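PDB 1X91: pectinesterase inhibitor 1, which inhibits pectin methylesterase from flowers, siliques and leaves of Arabidopsis. Local coordinates for residues A[19-24]-A[140-145]; A[32-37]-A[144-149]. The protein carries 1 engineered substitution. All blocks are in the same frame, centred on the assembly; numbering follows the deposited sequence.

Interaction 1: A[19-24]-A[140-145]; sequences SFCLKF and CGIALV
Ile142 reaches out from helix 127-149 and buries its end methyl against Cys21 of helix 18-27. Ile142 CD1 lies 3.7 Å from both Cys21 CA and Cys21 CB. Further back on the same branch, Ile142 CG1 packs against Cys21 SG at 3.9 Å. The branch is stretched out (chi2 168°), which carries CD1 across to the other helix. The two segment axes pass 10.9 Å apart at a steep 76°, and Ile142 fills the gap between them from one side.

Phe20 and Phe24 flank Cys21. Ile142 CD1 meets the edge of the Phe20 ring, 4.0 Å from Phe20 CE2. It meets the Phe24 ring obliquely, with Phe24 CD2 as the nearest atom. Both rings also touch Leu139, one turn back on helix 127-149.

The contact does not extend over the rest of helix 18-27: Leu22 points away from helix 127-149, and Ser19, Leu22 and Lys23 are exposed. Cys21 SG forms the disulfide with Cys12, which ties this helix to the preceding loop of the N-terminal extension. That extension, an alpha-hairpin, is required for inhibition. Because the contact is wholly apolar, its hold on the bundle should depend on shape and burial rather than on directional bonds.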
ATOM      1  N   SER A  19     -12.560  -4.740  -8.042  1.00 16.80           N
ATOM      2  CA  SER A  19     -12.970  -3.482  -8.673  1.00 16.51           C
ATOM      3  C   SER A  19     -11.803  -2.497  -8.643  1.00 15.89           C
ATOM      4  O   SER A  19     -11.450  -1.903  -9.662  1.00 15.86           O
ATOM      5  CB  SER A  19     -14.198  -2.851  -8.022  1.00 17.28           C
ATOM      6  OG  SER A  19     -15.326  -3.719  -8.181  1.00 19.23           O
ATOM      7  N   PHE A  20     -11.217  -2.323  -7.469  1.00 15.88           N
ATOM      8  CA  PHE A  20     -10.077  -1.417  -7.356  1.00 15.40           C
ATOM      9  C   PHE A  20      -8.939  -1.794  -8.286  1.00 14.75           C
ATOM     10  O   PHE A  20      -8.346  -0.936  -8.966  1.00 14.98           O
ATOM     11  CB  PHE A  20      -9.574  -1.337  -5.915  1.00 15.56           C
ATOM     12  CG  PHE A  20      -8.320  -0.490  -5.778  1.00 15.49           C
ATOM     13  CD1 PHE A  20      -8.411   0.830  -5.429  1.00 20.56           C
ATOM     14  CD2 PHE A  20      -7.076  -1.037  -5.987  1.00 15.30           C
ATOM     15  CE1 PHE A  20      -7.261   1.614  -5.274  1.00 21.59           C
ATOM     16  CE2 PHE A  20      -5.911  -0.249  -5.910  1.00 14.60           C
ATOM     17  CZ  PHE A  20      -6.018   1.063  -5.523  1.00 19.39           C
ATOM     18  N   CYS A  21      -8.614  -3.074  -8.331  1.00 13.35           N
ATOM     19  CA  CYS A  21      -7.519  -3.584  -9.125  1.00 14.27           C
ATOM     20  C   CYS A  21      -7.803  -3.374 -10.606  1.00 13.64           C
ATOM     21  O   CYS A  21      -6.946  -2.923 -11.318  1.00 14.02           O
ATOM     22  CB  CYS A  21      -7.280  -5.058  -8.848  1.00 14.42           C
ATOM     23  SG  CYS A  21      -6.080  -5.935  -9.818  1.00 16.80           S
ATOM     24  N   LEU A  22      -9.027  -3.663 -11.044  1.00 14.51           N
ATOM     25  CA  LEU A  22      -9.396  -3.412 -12.428  1.00 14.31           C
ATOM     26  C   LEU A  22      -9.275  -1.940 -12.782  1.00 13.44           C
ATOM     27  O   LEU A  22      -8.760  -1.593 -13.818  1.00 14.24           O
ATOM     28  CB  LEU A  22     -10.819  -3.917 -12.709  1.00 13.90           C
ATOM     29  CG  LEU A  22     -10.984  -5.433 -12.607  1.00 14.17           C
ATOM     30  CD1 LEU A  22     -12.496  -5.795 -12.548  1.00 16.75           C
ATOM     31  CD2 LEU A  22     -10.284  -6.229 -13.746  1.00 13.12           C
ATOM     32  N   LYS A  23      -9.747  -1.062 -11.912  1.00 14.16           N
ATOM     33  CA  LYS A  23      -9.589   0.343 -12.124  1.00 14.55           C
ATOM     34  C   LYS A  23      -8.124   0.711 -12.264  1.00 15.10           C
ATOM     35  O   LYS A  23      -7.722   1.429 -13.181  1.00 14.88           O
ATOM     36  CB  LYS A  23     -10.255   1.107 -10.990  1.00 14.43           C
ATOM     37  CG  LYS A  23     -10.125   2.646 -11.044  1.00 18.31           C
ATOM     38  CD  LYS A  23     -10.721   3.336  -9.824  1.00 22.82           C
ATOM     39  CE  LYS A  23     -12.144   3.677  -9.982  1.00 24.05           C
ATOM     40  NZ  LYS A  23     -12.622   4.668  -8.937  1.00 28.14           N
ATOM     41  N   PHE A  24      -7.326   0.229 -11.327  1.00 14.49           N
ATOM     42  CA  PHE A  24      -5.902   0.559 -11.304  1.00 14.86           C
ATOM     43  C   PHE A  24      -5.178   0.098 -12.567  1.00 14.83           C
ATOM     44  O   PHE A  24      -4.430   0.896 -13.206  1.00 16.37           O
ATOM     45  CB  PHE A  24      -5.289  -0.028 -10.025  1.00 14.66           C
ATOM     46  CG  PHE A  24      -3.812   0.249  -9.859  1.00 13.48           C
ATOM     47  CD1 PHE A  24      -3.377   1.522  -9.569  1.00 16.49           C
ATOM     48  CD2 PHE A  24      -2.898  -0.769 -10.051  1.00 14.71           C
ATOM     49  CE1 PHE A  24      -1.997   1.790  -9.403  1.00 17.41           C
ATOM     50  CE2 PHE A  24      -1.524  -0.516  -9.880  1.00 17.36           C
ATOM     51  CZ  PHE A  24      -1.081   0.789  -9.585  1.00 14.58           C
ATOM     52  N   CYS A 140      -0.934  -2.887  -2.088  1.00 10.91           N
ATOM     53  CA  CYS A 140      -0.027  -3.955  -1.613  1.00 10.64           C
ATOM     54  C   CYS A 140      -0.513  -5.327  -2.031  1.00 10.57           C
ATOM     55  O   CYS A 140       0.305  -6.180  -2.411  1.00 10.34           O
ATOM     56  CB  CYS A 140       0.208  -3.906  -0.093  1.00  9.63           C
ATOM     57  SG  CYS A 140       1.100  -2.486   0.557  1.00 11.03           S
ATOM     58  N   GLY A 141      -1.818  -5.548  -1.969  1.00 10.60           N
ATOM     59  CA  GLY A 141      -2.397  -6.832  -2.373  1.00 11.49           C
ATOM     60  C   GLY A 141      -2.084  -7.146  -3.830  1.00 11.76           C
ATOM     61  O   GLY A 141      -1.688  -8.271  -4.139  1.00 11.07           O
ATOM     62  N   ILE A 142      -2.162  -6.145  -4.705  1.00 11.34           N
ATOM     63  CA  ILE A 142      -1.805  -6.305  -6.101  1.00 11.14           C
ATOM     64  C   ILE A 142      -0.311  -6.631  -6.233  1.00 10.57           C
ATOM     65  O   ILE A 142       0.095  -7.532  -6.959  1.00 11.48           O
ATOM     66  CB  ILE A 142      -2.191  -5.049  -6.940  1.00 10.53           C
ATOM     67  CG1 ILE A 142      -3.705  -4.853  -6.953  1.00 11.18           C
ATOM     68  CG2 ILE A 142      -1.658  -5.196  -8.356  1.00 12.90           C
ATOM     69  CD1 ILE A 142      -4.180  -3.513  -7.481  1.00 14.17           C
ATOM     70  N   ALA A 143       0.541  -5.890  -5.514  1.00  9.51           N
ATOM     71  CA  ALA A 143       1.975  -6.096  -5.577  1.00  9.59           C
ATOM     72  C   ALA A 143       2.365  -7.497  -5.060  1.00 10.46           C
ATOM     73  O   ALA A 143       3.363  -8.045  -5.477  1.00 12.35           O
ATOM     74  CB  ALA A 143       2.707  -5.022  -4.742  1.00  9.80           C
ATOM     75  N   LEU A 144       1.640  -8.039  -4.097  1.00 10.71           N
ATOM     76  CA  LEU A 144       1.920  -9.375  -3.596  1.00 10.60           C
ATOM     77  C   LEU A 144       1.639 -10.424  -4.648  1.00 12.03           C
ATOM     78  O   LEU A 144       2.417 -11.373  -4.816  1.00 12.24           O
ATOM     79  CB  LEU A 144       1.075  -9.674  -2.350  1.00 10.62           C
ATOM     80  CG  LEU A 144       1.427  -8.893  -1.068  1.00 11.49           C
ATOM     81  CD1 LEU A 144       0.405  -9.225  -0.007  1.00 14.86           C
ATOM     82  CD2 LEU A 144       2.832  -9.283  -0.682  1.00 12.00           C
ATOM     83  N   VAL A 145       0.582 -10.241  -5.392  1.00 12.24           N
ATOM     84  CA  VAL A 145       0.265 -11.198  -6.433  1.00 12.81           C
ATOM     85  C   VAL A 145       1.320 -11.133  -7.544  1.00 14.16           C
ATOM     86  O   VAL A 145       1.847 -12.155  -7.984  1.00 13.17           O
ATOM     87  CB  VAL A 145      -1.152 -10.927  -6.991  1.00 12.92           C
ATOM     88  CG1 VAL A 145      -1.479 -11.904  -8.137  1.00 14.62           C
ATOM     89  CG2 VAL A 145      -2.174 -11.079  -5.923  1.00 12.62           C
TER

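Interaction 2: A[32-37]-A[144-149]; sequences ANLQAL and LVISNM. Engineered in segment 32-37: Ala32 (natural residue Pro).
Met149 N has two backbone acceptors in the turn before it. Ile146 O is 2.9 Å from Met149 N, while Val145 O makes a weak second bond to Met149 N at 3.3 Å. Both Met149 and Ile146 then use their side chains against segment 32-37.

Met149 meets Leu34. The methionine chain bends at its last torsion (chi3 -44°), which folds the end methyl back beside its own CB. Leu34 CD1 therefore touches both ends of the bend: Met149 CE at 3.5 Å and Met149 CB at 3.6 Å. The other leucine methyl, CD2, also lies against CE. The two side chains run at roughly a right angle to each other. Met149 in addition touches Ile11, in the loop ahead of helix 18-27.

This is where the first and last helices of the four-helix bundle meet. Helix 34-62 begins here, just after the linker from the N-terminal extension, beside the C-terminal part of helix 127-149. Linker residue Ala32 is engineered; the natural residue is Pro.

Ile146 sends its two branches to different places. Ile146 CG2 rests on the backbone, 3.4 Å from Leu34 O. The other branch goes to Leu37, with Ile146 CD1 3.7 Å from Leu37 CG and the two side chains crossing nearly square. Leu37 also touches Met8 and Ala30, while Ile146 extends the same packing to Ala38 and Thr41.

The start of helix 34-62 is fixed by Asn33 at the N-cap. Asn33 OD1 accepts from Ala36 N at 3.0 Å. The bond is fairly straight, 164° at the hydrogen, but the donor stands 43° out of the carbonyl plane. Leu37 N bonds back to Asn33 O in the first helical turn.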
ATOM      1  N   ALA A  32       2.284  -5.631 -19.449  1.00 18.63           N
ATOM      2  CA  ALA A  32       2.183  -7.074 -19.342  1.00 18.90           C
ATOM      3  C   ALA A  32       3.471  -7.700 -18.828  1.00 18.21           C
ATOM      4  O   ALA A  32       3.484  -8.884 -18.517  1.00 19.77           O
ATOM      5  CB  ALA A  32       1.794  -7.680 -20.689  1.00 19.94           C
ATOM      6  N   ASN A  33       4.548  -6.914 -18.760  1.00 17.25           N
ATOM      7  CA  ASN A  33       5.854  -7.334 -18.207  1.00 16.62           C
ATOM      8  C   ASN A  33       5.759  -7.255 -16.689  1.00 16.33           C
ATOM      9  O   ASN A  33       5.591  -6.186 -16.173  1.00 13.61           O
ATOM     10  CB  ASN A  33       6.954  -6.392 -18.719  1.00 17.10           C
ATOM     11  CG  ASN A  33       8.348  -6.665 -18.164  1.00 20.60           C
ATOM     12  OD1 ASN A  33       8.574  -6.805 -16.970  1.00 21.12           O
ATOM     13  ND2 ASN A  33       9.322  -6.648 -19.059  1.00 25.39           N
ATOM     14  N   LEU A  34       5.784  -8.385 -15.991  1.00 15.72           N
ATOM     15  CA  LEU A  34       5.495  -8.361 -14.546  1.00 14.93           C
ATOM     16  C   LEU A  34       6.529  -7.586 -13.742  1.00 14.51           C
ATOM     17  O   LEU A  34       6.170  -6.975 -12.758  1.00 12.71           O
ATOM     18  CB  LEU A  34       5.292  -9.782 -13.987  1.00 16.55           C
ATOM     19  CG  LEU A  34       3.993 -10.472 -14.437  1.00 17.32           C
ATOM     20  CD1 LEU A  34       3.914 -11.901 -13.899  1.00 21.74           C
ATOM     21  CD2 LEU A  34       2.776  -9.678 -14.055  1.00 21.56           C
ATOM     22  N   GLN A  35       7.769  -7.558 -14.162  1.00 13.96           N
ATOM     23  CA  GLN A  35       8.778  -6.781 -13.463  1.00 13.38           C
ATOM     24  C   GLN A  35       8.445  -5.284 -13.570  1.00 13.83           C
ATOM     25  O   GLN A  35       8.513  -4.529 -12.590  1.00 12.60           O
ATOM     26  CB  GLN A  35      10.159  -7.134 -14.036  1.00 15.54           C
ATOM     27  CG  GLN A  35      11.254  -6.337 -13.438  1.00 15.94           C
ATOM     28  CD  GLN A  35      11.899  -6.958 -12.215  1.00 20.37           C
ATOM     29  OE1 GLN A  35      11.866  -8.194 -12.012  1.00 24.04           O
ATOM     30  NE2 GLN A  35      12.540  -6.113 -11.408  1.00 16.52           N
ATOM     31  N   ALA A  36       8.078  -4.834 -14.760  1.00 11.77           N
ATOM     32  CA  ALA A  36       7.706  -3.451 -14.966  1.00 10.97           C
ATOM     33  C   ALA A  36       6.444  -3.100 -14.214  1.00 12.12           C
ATOM     34  O   ALA A  36       6.338  -2.023 -13.630  1.00 12.14           O
ATOM     35  CB  ALA A  36       7.513  -3.208 -16.492  1.00 13.18           C
ATOM     36  N   LEU A  37       5.454  -3.999 -14.232  1.00 10.99           N
ATOM     37  CA  LEU A  37       4.221  -3.756 -13.506  1.00 11.08           C
ATOM     38  C   LEU A  37       4.431  -3.745 -11.962  1.00 10.60           C
ATOM     39  O   LEU A  37       3.839  -2.906 -11.291  1.00  9.90           O
ATOM     40  CB  LEU A  37       3.192  -4.804 -13.886  1.00 11.79           C
ATOM     41  CG  LEU A  37       1.811  -4.599 -13.263  1.00 13.40           C
ATOM     42  CD1 LEU A  37       1.243  -3.234 -13.696  1.00 16.06           C
ATOM     43  CD2 LEU A  37       0.917  -5.772 -13.635  1.00 14.04           C
ATOM     44  N   LEU A 144       1.640  -8.039  -4.097  1.00 10.71           N
ATOM     45  CA  LEU A 144       1.920  -9.375  -3.596  1.00 10.60           C
ATOM     46  C   LEU A 144       1.639 -10.424  -4.648  1.00 12.03           C
ATOM     47  O   LEU A 144       2.417 -11.373  -4.816  1.00 12.24           O
ATOM     48  CB  LEU A 144       1.075  -9.674  -2.350  1.00 10.62           C
ATOM     49  CG  LEU A 144       1.427  -8.893  -1.068  1.00 11.49           C
ATOM     50  CD1 LEU A 144       0.405  -9.225  -0.007  1.00 14.86           C
ATOM     51  CD2 LEU A 144       2.832  -9.283  -0.682  1.00 12.00           C
ATOM     52  N   VAL A 145       0.582 -10.241  -5.392  1.00 12.24           N
ATOM     53  CA  VAL A 145       0.265 -11.198  -6.433  1.00 12.81           C
ATOM     54  C   VAL A 145       1.320 -11.133  -7.544  1.00 14.16           C
ATOM     55  O   VAL A 145       1.847 -12.155  -7.984  1.00 13.17           O
ATOM     56  CB  VAL A 145      -1.152 -10.927  -6.991  1.00 12.92           C
ATOM     57  CG1 VAL A 145      -1.479 -11.904  -8.137  1.00 14.62           C
ATOM     58  CG2 VAL A 145      -2.174 -11.079  -5.923  1.00 12.62           C
ATOM     59  N   ILE A 146       1.711  -9.933  -7.938  1.00 12.55           N
ATOM     60  CA  ILE A 146       2.739  -9.730  -8.949  1.00 13.27           C
ATOM     61  C   ILE A 146       4.083 -10.287  -8.520  1.00 12.98           C
ATOM     62  O   ILE A 146       4.726 -11.068  -9.261  1.00 15.95           O
ATOM     63  CB  ILE A 146       2.888  -8.245  -9.335  1.00 11.79           C
ATOM     64  CG1 ILE A 146       1.605  -7.655  -9.907  1.00 12.25           C
ATOM     65  CG2 ILE A 146       4.041  -8.091 -10.331  1.00 13.17           C
ATOM     66  CD1 ILE A 146       1.603  -6.088  -9.854  1.00 14.61           C
ATOM     67  N   SER A 147       4.531  -9.933  -7.334  1.00 14.51           N
ATOM     68  CA  SER A 147       5.837 -10.393  -6.864  1.00 14.37           C
ATOM     69  C   SER A 147       5.899 -11.923  -6.710  1.00 15.95           C
ATOM     70  O   SER A 147       6.955 -12.544  -6.934  1.00 16.21           O
ATOM     71  CB  SER A 147       6.241  -9.691  -5.560  1.00 16.27           C
ATOM     72  OG  SER A 147       5.329  -9.884  -4.511  1.00 15.00           O
ATOM     73  N   ASN A 148       4.778 -12.531  -6.317  1.00 16.67           N
ATOM     74  CA  ASN A 148       4.671 -13.986  -6.295  1.00 18.29           C
ATOM     75  C   ASN A 148       4.920 -14.626  -7.653  1.00 18.74           C
ATOM     76  O   ASN A 148       5.478 -15.753  -7.718  1.00 21.54           O
ATOM     77  CB  ASN A 148       3.303 -14.416  -5.757  1.00 19.60           C
ATOM     78  CG  ASN A 148       3.176 -15.905  -5.632  1.00 22.62           C
ATOM     79  OD1 ASN A 148       2.578 -16.561  -6.479  1.00 25.95           O
ATOM     80  ND2 ASN A 148       3.751 -16.449  -4.583  1.00 24.12           N
ATOM     81  N   MET A 149       4.519 -13.949  -8.727  1.00 19.08           N
ATOM     82  CA  MET A 149       4.605 -14.495 -10.084  1.00 20.44           C
ATOM     83  C   MET A 149       5.921 -14.266 -10.813  1.00 19.97           C
ATOM     84  O   MET A 149       6.156 -14.825 -11.880  1.00 20.52           O
ATOM     85  CB  MET A 149       3.469 -13.945 -10.948  1.00 21.99           C
ATOM     86  CG  MET A 149       2.125 -14.376 -10.455  1.00 26.29           C
ATOM     87  SD  MET A 149       0.731 -13.833 -11.466  1.00 38.16           S
ATOM     88  CE  MET A 149       1.122 -12.297 -11.758  1.00 33.78           C
TER

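How the interactions relate
Both interactions end on helix 127-149 and share Leu144 and Val145 in sequence, and apart from that overlap their segments do not touch. Their centres are 11 Å apart. Each is partly buried, with two buried residues among the four that touch. Interaction 1 is nearer the centre of the chain, about 10 Å from it against 15 Å for interaction 2, centre to centre. It docks helix 18-27 of the N-terminal extension against helix 127-149, with aromatic rings and a disulfide sulfur around one isoleucine. Interaction 2 joins two helices of the bundle itself near its end, through aliphatic chains and a methionine beside a capped helix start. Side chain to side chain, both are apolar.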